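Local coordinates for CD160 antigen (Homo sapiens, PDB 6NGG), which acts as an immune-cell receptor for MHC class I molecules, also binds TNFRSF14 (HVEM), and delivers stimulatory or inhibitory signals that regulate cell activation, at residues 19-24 with 29-34; 43-48 with 88-93; 54-59 with 66-71; 104-107 with 113-116. The protein carries 1 engineered substitution. All blocks are in the same frame, centred on the assembly; numbering follows the deposited sequence.

Interaction 1 (19-24 with 29-34); sequences CTVWHK and EGFVMF. Engineered in segment 29-34: M33 (natural residue Val).
V21 is wedged between F31 and M33 and makes the tight part of this contact. With CG1 anti to the backbone N (chi1 178°), CG1 goes to F31, lying over a face of the ring 4.0 Å from F31 CZ, while V21 CG2 turns mainly to M33, meeting M33 CG at 3.6 Å with M33 SD nearly as close. M33 is the engineered residue, valine in nature; its CG sits in plane at the edge of the F31 ring. Strands 14-22 and 31-37, B and C of an immunoglobulin sandwich, belong to opposite sheets here, so the axes of 19-22 and 31-34 approach only to 8.3 Å and the strands meet through side chains in the core. C19, at the inner end, carries the disulfide to C87. Farther out, H23 brings CD2 to 3.8 Å from F31 CZ, the two rings inclined at 53°, neither stacked nor edge-on. The imidazole is held from both nitrogens: ND1 bonds to K24 O at 3.0 Å, nearly in the ring plane, and NE2 to the hydroxyl of S68. Beyond H23 the segments part; the CA atoms of H23 and E29 are 9.5 Å apart, and K24, E29 and G30 are exposed to solvent.

Interaction 2 (43-48 with 88-93); sequences CSPETS and CARSQK
The disulfide-bearing loop after strand 31-37 of the immunoglobulin domain leans on the end of strand 83-91 here, with C43 against C88 and P45 against R90. C43 SG, already bonded to C36, stands anti to its backbone N (chi1 178°) and comes to 3.8 Å from C88 SG. That is van der Waals distance, well beyond a covalent S-S bond, so the two sulfurs simply pack, and C88 adds no second link to the bridge.

The other half is an arginine end meeting a proline ring obliquely. R90 leaves the strand extended through its first two torsions and bends at chi3 (62°), which swings the guanidinium toward P45. NH1 of R90 lies 3.7 Å from P45 CD and R90 NH2 3.8 Å from P45 CG. The carboxylate of E46, whose OE2 takes a weak bond from S44 OG, is near but not in contact, with E46 OE2 4.8 Å from R90 NH1; at that range it would probably give a mild electrostatic attraction.

P45 is steadied from within its own turn. Its carbonyl O takes two bonds from S48, one from S48 OG at 2.7 Å and one from the backbone N of S48 at 3.2 Å. R90 is partly exposed, whereas C88 and P45 are buried. Beneath both pairs runs strand 31-37, the next strand in the sheet: F34 touches C43, P45, S48 and C88, and backbone bonds join C88 to F34 and R90 to V32.

Interaction 3 (54-59 with 66-71); sequences LKRDPG and ISSQLM
Segment 54-59 is irregular and swings away from strand 67-74, so the backbones are nearest at L54 and S68, whose CA atoms are 7.4 Å apart. At that point L54 turns its CD2 methyl toward the strand and rests it 4.0 Å from S68 CB. R56 spans the widening gap. Its chain is bent at chi3 (76°), and this brings the guanidinium edge-on to the strand. R56 NH2 gives a bond of 2.9 Å to S67 O, with the oxygen in the guanidinium plane, although the donor stands 42° out of the carbonyl plane. The neighbouring nitrogen, R56 NH1, points to S68 OG, which has a second partner in H23; the modelled 2.4 Å is too short to be reliable, so the detail of that bond is doubtful. R56 NH2 also has a weak bond to G64 O within the connecting loop, and the side chain packs on E29. Strand 67-74 is an outermost strand of the three-stranded sheet, and the arginine ties the loop to it. Across these segments R56 meets neutral acceptors, a carbonyl and a hydroxyl, at the edge of its guanidinium, and its positive charge probably polarises them.

Interaction 4 (104-107 with 113-116); sequences SILF and YTVT
S104 O is gripped by the backbone N of T116 at 2.8 Å and by a water that donates to it at 3.2 Å. V115 CA adds a weaker C-H contact to the same oxygen at 3.3 Å. The water also bonds to the hydroxyl of T114, on the face of the sheet that carries S104, L106, T114 and T116; its approach to T116 OG1 is modelled very short, and that bond is doubtful. T114 is placed for the water by a first torsion of 71°, which sets OG1 between the backbone N and the carbonyl carbon.

S104 N returns a bond to T116 O, completing one hydrogen-bonded pair, and the second follows at L106 and T114, where L106 N reaches T114 O at 2.9 Å. This is the beta hairpin of strands 97-107 and 113-116: the first is strand G of the immunoglobulin fold, and the second follows it and extends the sheet as its outermost strand.

On the other face, the non-hydrogen-bonded pair I105 and V115 lie side by side and point the same way, with I105 CD1 4.1 Å from V115 CG1. I105 is buried, packing inward on L15 and L17 of the facing sheet and on Y85. Y113 passes close to the partner strand at its root, its CB 3.3 Å from L106 O, and then its ring leads off toward L15 and V77. F107 turns to P79, while its backbone N bonds to the hydroxyl of S82. T114, T116 and L106 look outward to solvent.

The four contacts sample one immunoglobulin domain. Interaction 1 spans the two sheets and touches both neighbours: strands 31-37 and 83-91 are paired where it meets interaction 2, and strands 14-22 and 67-74 where it meets interaction 3. Its centre lies about 11 Å and 9 Å from theirs. Interactions 2 and 3 do not touch, yet along the chain interaction 3 is nested inside the loop that interaction 2 closes. Interaction 4 comes last, on the opposite side of the chain's centre from the other three, its centre about 24 to 27 Å from theirs. Strand 97-107 adjoins strand 83-91, so the five-stranded sheet contains strands of interactions 1, 2 and 4.

Interaction 1 (19-24 with 29-34)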
loop_
_atom_site.group_PDB
_atom_site.type_symbol
_atom_site.label_atom_id
_atom_site.label_comp_id
_atom_site.label_asym_id
_atom_site.label_seq_id
_atom_site.Cartn_x
_atom_site.Cartn_y
_atom_site.Cartn_z
ATOM N N CYS A 19 -0.980 3.230 0.020
ATOM C CA CYS A 19 0.475 3.195 -0.015
ATOM C C CYS A 19 0.993 4.128 -1.149
ATOM O O CYS A 19 0.467 4.052 -2.247
ATOM C CB CYS A 19 0.910 1.823 -0.353
ATOM S SG CYS A 19 0.383 0.470 0.722
ATOM N N THR A 20 2.007 4.954 -0.854
ATOM C CA THR A 20 2.518 5.962 -1.781
ATOM C C THR A 20 4.012 5.888 -1.798
ATOM O O THR A 20 4.677 6.016 -0.743
ATOM C CB THR A 20 2.071 7.363 -1.408
ATOM O OG1 THR A 20 0.708 7.326 -1.195
ATOM C CG2 THR A 20 2.357 8.346 -2.514
ATOM N N VAL A 21 4.520 5.510 -2.936
ATOM C CA VAL A 21 5.937 5.570 -3.204
ATOM C C VAL A 21 6.285 6.921 -3.796
ATOM O O VAL A 21 5.701 7.330 -4.749
ATOM C CB VAL A 21 6.360 4.472 -4.222
ATOM C CG1 VAL A 21 7.836 4.564 -4.527
ATOM C CG2 VAL A 21 5.967 3.090 -3.740
ATOM N N TRP A 22 7.279 7.552 -3.212
ATOM C CA TRP A 22 7.823 8.804 -3.673
ATOM C C TRP A 22 9.138 8.524 -4.402
ATOM O O TRP A 22 9.949 7.656 -3.987
ATOM C CB TRP A 22 8.074 9.755 -2.514
ATOM C CG TRP A 22 6.765 10.029 -1.788
ATOM C CD1 TRP A 22 6.177 9.254 -0.848
ATOM C CD2 TRP A 22 5.892 11.112 -2.030
ATOM N NE1 TRP A 22 4.973 9.789 -0.461
ATOM C CE2 TRP A 22 4.762 10.931 -1.188
ATOM C CE3 TRP A 22 5.879 12.166 -2.970
ATOM C CZ2 TRP A 22 3.639 11.800 -1.223
ATOM C CZ3 TRP A 22 4.773 13.042 -2.991
ATOM C CH2 TRP A 22 3.692 12.873 -2.087
ATOM N N HIS A 23 9.301 9.224 -5.503
ATOM C CA HIS A 23 10.398 8.975 -6.420
ATOM C C HIS A 23 10.674 10.199 -7.256
ATOM O O HIS A 23 9.853 11.035 -7.395
ATOM C CB HIS A 23 10.029 7.808 -7.325
ATOM C CG HIS A 23 8.694 7.910 -8.003
ATOM N ND1 HIS A 23 8.469 8.706 -9.097
ATOM C CD2 HIS A 23 7.548 7.203 -7.811
ATOM C CE1 HIS A 23 7.217 8.550 -9.507
ATOM N NE2 HIS A 23 6.659 7.601 -8.764
ATOM N N LYS A 24 11.888 10.318 -7.738
ATOM C CA LYS A 24 12.174 11.258 -8.808
ATOM C C LYS A 24 11.295 11.077 -9.995
ATOM O O LYS A 24 10.906 9.930 -10.355
ATOM C CB LYS A 24 13.573 11.006 -9.321
ATOM C CG LYS A 24 14.522 12.034 -8.892
ATOM C CD LYS A 24 15.161 11.694 -7.623
ATOM C CE LYS A 24 16.576 12.240 -7.713
ATOM N NZ LYS A 24 17.227 12.053 -6.387
ATOM N N GLU A 29 9.381 4.182 -12.964
ATOM C CA GLU A 29 9.094 2.954 -13.660
ATOM C C GLU A 29 9.822 1.838 -12.989
ATOM O O GLU A 29 10.828 2.058 -12.355
ATOM C CB GLU A 29 9.583 3.069 -15.110
ATOM C CG GLU A 29 8.596 2.499 -16.086
ATOM C CD GLU A 29 7.469 3.466 -16.362
ATOM O OE1 GLU A 29 7.753 4.546 -16.936
ATOM O OE2 GLU A 29 6.316 3.137 -16.006
ATOM N N GLY A 30 9.302 0.637 -13.128
ATOM C CA GLY A 30 10.086 -0.554 -12.912
ATOM C C GLY A 30 10.023 -1.039 -11.465
ATOM O O GLY A 30 10.883 -1.796 -11.037
ATOM N N PHE A 31 9.014 -0.631 -10.706
ATOM C CA PHE A 31 8.822 -1.198 -9.349
ATOM C C PHE A 31 7.375 -1.680 -9.229
ATOM O O PHE A 31 6.496 -1.181 -9.910
ATOM C CB PHE A 31 9.174 -0.227 -8.187
ATOM C CG PHE A 31 8.434 1.065 -8.213
ATOM C CD1 PHE A 31 7.119 1.176 -7.666
ATOM C CD2 PHE A 31 9.020 2.184 -8.773
ATOM C CE1 PHE A 31 6.436 2.350 -7.699
ATOM C CE2 PHE A 31 8.304 3.391 -8.806
ATOM C CZ PHE A 31 7.007 3.477 -8.249
ATOM N N VAL A 32 7.165 -2.663 -8.371
ATOM C CA VAL A 32 5.843 -3.111 -7.953
ATOM C C VAL A 32 5.617 -2.702 -6.507
ATOM O O VAL A 32 6.512 -2.776 -5.670
ATOM C CB VAL A 32 5.675 -4.639 -8.154
ATOM C CG1 VAL A 32 6.706 -5.431 -7.346
ATOM C CG2 VAL A 32 4.276 -5.109 -7.832
ATOM N N MET A 33 4.396 -2.241 -6.248
ATOM C CA MET A 33 3.909 -1.862 -4.929
ATOM C C MET A 33 2.983 -2.957 -4.459
ATOM O O MET A 33 2.269 -3.555 -5.238
ATOM C CB MET A 33 3.112 -0.552 -4.986
ATOM C CG MET A 33 3.920 0.696 -5.452
ATOM S SD MET A 33 2.883 2.258 -5.673
ATOM C CE MET A 33 1.955 1.908 -7.144
ATOM N N PHE A 34 2.963 -3.188 -3.162
ATOM C CA PHE A 34 2.071 -4.194 -2.574
ATOM C C PHE A 34 1.844 -3.961 -1.075
ATOM O O PHE A 34 2.556 -3.291 -0.419
ATOM C CB PHE A 34 2.595 -5.620 -2.895
ATOM C CG PHE A 34 4.090 -5.852 -2.568
ATOM C CD1 PHE A 34 5.093 -5.470 -3.456
ATOM C CD2 PHE A 34 4.458 -6.482 -1.392
ATOM C CE1 PHE A 34 6.414 -5.668 -3.166
ATOM C CE2 PHE A 34 5.790 -6.703 -1.093
ATOM C CZ PHE A 34 6.770 -6.255 -1.973
#

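Interaction 2 (43-48 with 88-93)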
loop_
_atom_site.group_PDB
_atom_site.type_symbol
_atom_site.label_atom_id
_atom_site.label_comp_id
_atom_site.label_asym_id
_atom_site.label_seq_id
_atom_site.Cartn_x
_atom_site.Cartn_y
_atom_site.Cartn_z
ATOM N N CYS A 43 6.799 -10.863 3.193
ATOM C CA CYS A 43 5.918 -9.962 2.469
ATOM C C CYS A 43 6.477 -9.868 1.066
ATOM O O CYS A 43 7.625 -9.490 0.889
ATOM C CB CYS A 43 5.851 -8.577 3.094
ATOM S SG CYS A 43 4.775 -7.407 2.152
ATOM N N SER A 44 5.661 -10.204 0.090
ATOM C CA SER A 44 6.012 -10.121 -1.317
ATOM C C SER A 44 4.766 -9.882 -2.117
ATOM O O SER A 44 3.639 -10.041 -1.605
ATOM C CB SER A 44 6.653 -11.432 -1.779
ATOM O OG SER A 44 5.753 -12.472 -1.622
ATOM N N PRO A 45 4.923 -9.668 -3.413
ATOM C CA PRO A 45 3.714 -9.613 -4.212
ATOM C C PRO A 45 2.869 -10.907 -4.123
ATOM O O PRO A 45 1.653 -10.833 -3.993
ATOM C CB PRO A 45 4.251 -9.299 -5.623
ATOM C CG PRO A 45 5.391 -8.456 -5.322
ATOM C CD PRO A 45 6.075 -9.140 -4.165
ATOM N N GLU A 46 3.507 -12.053 -4.022
ATOM C CA GLU A 46 2.759 -13.326 -3.948
ATOM C C GLU A 46 1.997 -13.505 -2.624
ATOM O O GLU A 46 1.004 -14.235 -2.575
ATOM C CB GLU A 46 3.726 -14.524 -4.064
ATOM C CG GLU A 46 4.394 -14.718 -5.417
ATOM C CD GLU A 46 5.325 -13.565 -5.855
ATOM O OE1 GLU A 46 5.197 -13.159 -7.048
ATOM O OE2 GLU A 46 6.165 -13.057 -5.042
ATOM N N THR A 47 2.477 -12.902 -1.540
ATOM C CA THR A 47 1.750 -12.975 -0.258
ATOM C C THR A 47 0.892 -11.748 0.064
ATOM O O THR A 47 0.372 -11.646 1.182
ATOM C CB THR A 47 2.717 -13.260 0.903
ATOM O OG1 THR A 47 3.715 -12.232 0.990
ATOM C CG2 THR A 47 3.417 -14.593 0.704
ATOM N N SER A 48 0.724 -10.844 -0.899
ATOM C CA SER A 48 0.082 -9.549 -0.669
ATOM C C SER A 48 -1.400 -9.632 -0.812
ATOM O O SER A 48 -1.892 -10.413 -1.601
ATOM C CB SER A 48 0.580 -8.480 -1.691
ATOM O OG SER A 48 0.125 -8.756 -3.038
ATOM N N CYS A 88 4.781 -2.128 0.926
ATOM C CA CYS A 88 6.113 -2.391 0.430
ATOM C C CYS A 88 6.240 -2.110 -1.064
ATOM O O CYS A 88 5.252 -2.018 -1.796
ATOM C CB CYS A 88 6.452 -3.863 0.759
ATOM S SG CYS A 88 6.618 -4.097 2.569
ATOM N N ALA A 89 7.465 -1.964 -1.530
ATOM C CA ALA A 89 7.683 -1.912 -2.981
ATOM C C ALA A 89 9.022 -2.502 -3.344
ATOM O O ALA A 89 9.972 -2.460 -2.533
ATOM C CB ALA A 89 7.499 -0.498 -3.517
ATOM N N ARG A 90 9.111 -3.003 -4.566
ATOM C CA ARG A 90 10.253 -3.704 -5.033
ATOM C C ARG A 90 10.586 -3.369 -6.459
ATOM O O ARG A 90 9.716 -3.447 -7.330
ATOM C CB ARG A 90 10.041 -5.228 -4.892
ATOM C CG ARG A 90 11.337 -5.941 -5.248
ATOM C CD ARG A 90 11.256 -7.444 -5.242
ATOM N NE ARG A 90 10.289 -7.847 -6.257
ATOM C CZ ARG A 90 9.508 -8.919 -6.168
ATOM N NH1 ARG A 90 9.600 -9.743 -5.105
ATOM N NH2 ARG A 90 8.636 -9.165 -7.153
ATOM N N SER A 91 11.829 -2.997 -6.733
ATOM C CA SER A 91 12.229 -2.819 -8.130
ATOM C C SER A 91 12.785 -4.122 -8.720
ATOM O O SER A 91 13.708 -4.724 -8.150
ATOM C CB SER A 91 13.271 -1.727 -8.224
ATOM O OG SER A 91 14.471 -2.284 -7.746
ATOM N N GLN A 92 12.273 -4.533 -9.864
ATOM C CA GLN A 92 12.728 -5.774 -10.518
ATOM C C GLN A 92 14.234 -5.765 -10.758
ATOM O O GLN A 92 14.970 -6.539 -10.186
ATOM C CB GLN A 92 11.968 -5.990 -11.833
ATOM C CG GLN A 92 12.295 -7.298 -12.559
ATOM C CD GLN A 92 11.973 -8.546 -11.733
ATOM O OE1 GLN A 92 11.076 -8.521 -10.871
ATOM N NE2 GLN A 92 12.701 -9.652 -11.997
ATOM N N LYS A 93 14.677 -4.793 -11.524
ATOM C CA LYS A 93 16.029 -4.749 -12.067
ATOM C C LYS A 93 17.152 -4.711 -11.025
ATOM O O LYS A 93 18.144 -5.447 -11.123
ATOM C CB LYS A 93 16.115 -3.510 -12.938
ATOM C CG LYS A 93 17.473 -3.189 -13.501
ATOM C CD LYS A 93 18.081 -4.399 -14.187
ATOM C CE LYS A 93 19.093 -3.987 -15.231
ATOM N NZ LYS A 93 20.169 -3.195 -14.604
#

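Interaction 3 (54-59 with 66-71)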
loop_
_atom_site.group_PDB
_atom_site.type_symbol
_atom_site.label_atom_id
_atom_site.label_comp_id
_atom_site.label_asym_id
_atom_site.label_seq_id
_atom_site.Cartn_x
_atom_site.Cartn_y
_atom_site.Cartn_z
ATOM N N LEU A 54 2.290 0.345 -12.048
ATOM C CA LEU A 54 1.468 1.401 -12.579
ATOM C C LEU A 54 1.996 1.845 -13.933
ATOM O O LEU A 54 3.188 2.113 -14.090
ATOM C CB LEU A 54 1.493 2.539 -11.549
ATOM C CG LEU A 54 0.332 3.508 -11.427
ATOM C CD1 LEU A 54 -1.046 2.861 -11.365
ATOM C CD2 LEU A 54 0.627 4.401 -10.218
ATOM N N LYS A 55 1.132 1.956 -14.930
ATOM C CA LYS A 55 1.599 2.521 -16.183
ATOM C C LYS A 55 1.251 3.992 -16.181
ATOM O O LYS A 55 0.179 4.386 -15.671
ATOM C CB LYS A 55 1.044 1.757 -17.382
ATOM C CG LYS A 55 -0.431 1.971 -17.707
ATOM C CD LYS A 55 -0.938 0.881 -18.654
ATOM C CE LYS A 55 -0.521 -0.548 -18.229
ATOM N NZ LYS A 55 -1.044 -1.628 -19.102
ATOM N N ARG A 56 2.145 4.800 -16.739
ATOM C CA ARG A 56 2.205 6.259 -16.452
ATOM C C ARG A 56 1.660 7.206 -17.516
ATOM O O ARG A 56 1.931 8.384 -17.522
ATOM C CB ARG A 56 3.612 6.603 -16.080
ATOM C CG ARG A 56 3.971 5.700 -14.867
ATOM C CD ARG A 56 5.032 6.310 -14.101
ATOM N NE ARG A 56 4.621 7.407 -13.276
ATOM C CZ ARG A 56 4.214 7.320 -11.998
ATOM N NH1 ARG A 56 4.015 6.130 -11.428
ATOM N NH2 ARG A 56 3.958 8.401 -11.322
ATOM N N ASP A 57 0.748 6.712 -18.288
ATOM C CA ASP A 57 0.029 7.544 -19.191
ATOM C C ASP A 57 -0.894 8.518 -18.400
ATOM O O ASP A 57 -1.266 8.261 -17.200
ATOM C CB ASP A 57 -0.753 6.629 -20.119
ATOM C CG ASP A 57 0.153 5.596 -20.762
ATOM O OD1 ASP A 57 1.306 6.007 -21.071
ATOM O OD2 ASP A 57 -0.232 4.379 -20.814
ATOM N N PRO A 58 -1.279 9.637 -19.076
ATOM C CA PRO A 58 -2.314 10.468 -18.485
ATOM C C PRO A 58 -3.686 9.749 -18.474
ATOM O O PRO A 58 -3.960 8.808 -19.234
ATOM C CB PRO A 58 -2.308 11.709 -19.389
ATOM C CG PRO A 58 -1.901 11.195 -20.754
ATOM C CD PRO A 58 -0.945 10.047 -20.468
ATOM N N GLY A 59 -4.522 10.153 -17.553
ATOM C CA GLY A 59 -5.793 9.516 -17.389
ATOM C C GLY A 59 -5.823 8.265 -16.541
ATOM O O GLY A 59 -6.828 7.602 -16.537
ATOM N N ILE A 66 6.010 12.923 -8.974
ATOM C CA ILE A 66 7.066 12.341 -8.108
ATOM C C ILE A 66 6.515 11.268 -7.181
ATOM O O ILE A 66 7.111 11.012 -6.128
ATOM C CB ILE A 66 7.728 13.429 -7.205
ATOM C CG1 ILE A 66 6.618 14.160 -6.398
ATOM C CG2 ILE A 66 8.566 14.436 -8.014
ATOM C CD1 ILE A 66 7.181 14.965 -5.245
ATOM N N SER A 67 5.360 10.688 -7.526
ATOM C CA SER A 67 4.756 9.673 -6.709
ATOM C C SER A 67 3.846 8.659 -7.432
ATOM O O SER A 67 3.338 8.861 -8.492
ATOM C CB SER A 67 3.956 10.351 -5.544
ATOM O OG SER A 67 2.815 11.004 -6.097
ATOM N N SER A 68 3.657 7.538 -6.771
ATOM C CA SER A 68 2.799 6.494 -7.310
ATOM C C SER A 68 1.989 5.916 -6.178
ATOM O O SER A 68 2.590 5.582 -5.128
ATOM C CB SER A 68 3.695 5.392 -7.881
ATOM O OG SER A 68 4.387 5.788 -9.072
ATOM N N GLN A 69 0.699 5.641 -6.427
ATOM C CA GLN A 69 -0.180 5.244 -5.359
ATOM C C GLN A 69 -0.813 3.893 -5.574
ATOM O O GLN A 69 -1.214 3.578 -6.702
ATOM C CB GLN A 69 -1.254 6.282 -5.167
ATOM C CG GLN A 69 -2.103 6.063 -3.941
ATOM C CD GLN A 69 -3.313 6.969 -3.969
ATOM O OE1 GLN A 69 -3.223 8.156 -3.603
ATOM N NE2 GLN A 69 -4.465 6.416 -4.385
ATOM N N LEU A 70 -0.908 3.130 -4.484
ATOM C CA LEU A 70 -1.720 1.878 -4.427
ATOM C C LEU A 70 -2.816 2.025 -3.386
ATOM O O LEU A 70 -2.557 2.438 -2.255
ATOM C CB LEU A 70 -0.886 0.698 -4.095
ATOM C CG LEU A 70 -1.560 -0.598 -3.609
ATOM C CD1 LEU A 70 -2.386 -1.125 -4.730
ATOM C CD2 LEU A 70 -0.553 -1.633 -3.267
ATOM N N MET A 71 -4.052 1.698 -3.760
ATOM C CA MET A 71 -5.191 1.820 -2.792
ATOM C C MET A 71 -5.884 0.465 -2.715
ATOM O O MET A 71 -6.185 -0.150 -3.786
ATOM C CB MET A 71 -6.140 2.964 -3.148
ATOM C CG MET A 71 -7.410 3.022 -2.283
ATOM S SD MET A 71 -8.631 4.277 -2.742
ATOM C CE MET A 71 -7.587 5.624 -2.432
#

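Interaction 4 (104-107 with 113-116)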
loop_
_atom_site.group_PDB
_atom_site.type_symbol
_atom_site.label_atom_id
_atom_site.label_comp_id
_atom_site.label_asym_id
_atom_site.label_seq_id
_atom_site.Cartn_x
_atom_site.Cartn_y
_atom_site.Cartn_z
ATOM N N SER A 104 -2.079 -0.700 12.147
ATOM C CA SER A 104 -3.050 -1.769 12.489
ATOM C C SER A 104 -4.431 -1.284 12.355
ATOM O O SER A 104 -4.713 -0.070 12.606
ATOM C CB SER A 104 -2.891 -2.248 13.960
ATOM O OG SER A 104 -1.554 -2.437 14.286
ATOM N N ILE A 105 -5.280 -2.245 11.975
ATOM C CA ILE A 105 -6.696 -2.144 12.020
ATOM C C ILE A 105 -7.166 -3.039 13.176
ATOM O O ILE A 105 -6.779 -4.230 13.270
ATOM C CB ILE A 105 -7.369 -2.644 10.728
ATOM C CG1 ILE A 105 -7.347 -1.626 9.636
ATOM C CG2 ILE A 105 -8.860 -2.859 10.910
ATOM C CD1 ILE A 105 -6.033 -1.071 9.323
ATOM N N LEU A 106 -8.053 -2.489 14.018
ATOM C CA LEU A 106 -8.632 -3.328 15.052
ATOM C C LEU A 106 -10.157 -3.297 14.957
ATOM O O LEU A 106 -10.788 -2.216 15.038
ATOM C CB LEU A 106 -8.153 -2.917 16.438
ATOM C CG LEU A 106 -8.851 -3.701 17.576
ATOM C CD1 LEU A 106 -8.354 -5.149 17.645
ATOM C CD2 LEU A 106 -8.722 -2.946 18.893
ATOM N N PHE A 107 -10.719 -4.479 14.723
ATOM C CA PHE A 107 -12.147 -4.699 14.845
ATOM C C PHE A 107 -12.512 -4.809 16.336
ATOM O O PHE A 107 -11.934 -5.570 17.118
ATOM C CB PHE A 107 -12.574 -5.905 14.031
ATOM C CG PHE A 107 -14.055 -6.044 13.870
ATOM C CD1 PHE A 107 -14.814 -6.649 14.883
ATOM C CD2 PHE A 107 -14.717 -5.596 12.727
ATOM C CE1 PHE A 107 -16.210 -6.812 14.750
ATOM C CE2 PHE A 107 -16.124 -5.760 12.583
ATOM C CZ PHE A 107 -16.861 -6.370 13.591
ATOM N N TYR A 113 -14.426 -0.126 14.114
ATOM C CA TYR A 113 -12.980 -0.330 14.025
ATOM C C TYR A 113 -12.115 0.939 14.280
ATOM O O TYR A 113 -12.595 2.044 14.185
ATOM C CB TYR A 113 -12.640 -0.948 12.671
ATOM C CG TYR A 113 -12.819 0.009 11.547
ATOM C CD1 TYR A 113 -11.779 0.849 11.183
ATOM C CD2 TYR A 113 -14.034 0.135 10.886
ATOM C CE1 TYR A 113 -11.925 1.762 10.156
ATOM C CE2 TYR A 113 -14.190 1.044 9.837
ATOM C CZ TYR A 113 -13.123 1.863 9.491
ATOM O OH TYR A 113 -13.201 2.779 8.474
ATOM N N THR A 114 -10.880 0.742 14.690
ATOM C CA THR A 114 -9.923 1.830 14.855
ATOM C C THR A 114 -8.767 1.530 13.901
ATOM O O THR A 114 -8.539 0.368 13.553
ATOM C CB THR A 114 -9.403 1.960 16.305
ATOM O OG1 THR A 114 -8.525 0.869 16.627
ATOM C CG2 THR A 114 -10.549 1.969 17.302
ATOM N N VAL A 115 -8.099 2.587 13.447
ATOM C CA VAL A 115 -6.852 2.472 12.707
ATOM C C VAL A 115 -5.812 3.190 13.515
ATOM O O VAL A 115 -6.035 4.354 13.944
ATOM C CB VAL A 115 -6.867 3.173 11.354
ATOM C CG1 VAL A 115 -5.559 2.844 10.602
ATOM C CG2 VAL A 115 -8.057 2.701 10.555
ATOM N N THR A 116 -4.679 2.527 13.693
ATOM C CA THR A 116 -3.600 3.084 14.467
ATOM C C THR A 116 -2.278 2.804 13.854
ATOM O O THR A 116 -2.118 1.943 12.969
ATOM C CB THR A 116 -3.556 2.517 15.887
ATOM O OG1 THR A 116 -3.408 1.081 15.828
ATOM C CG2 THR A 116 -4.797 2.914 16.636
HETATM O O HOH W 1 -5.726 0.044 15.625
#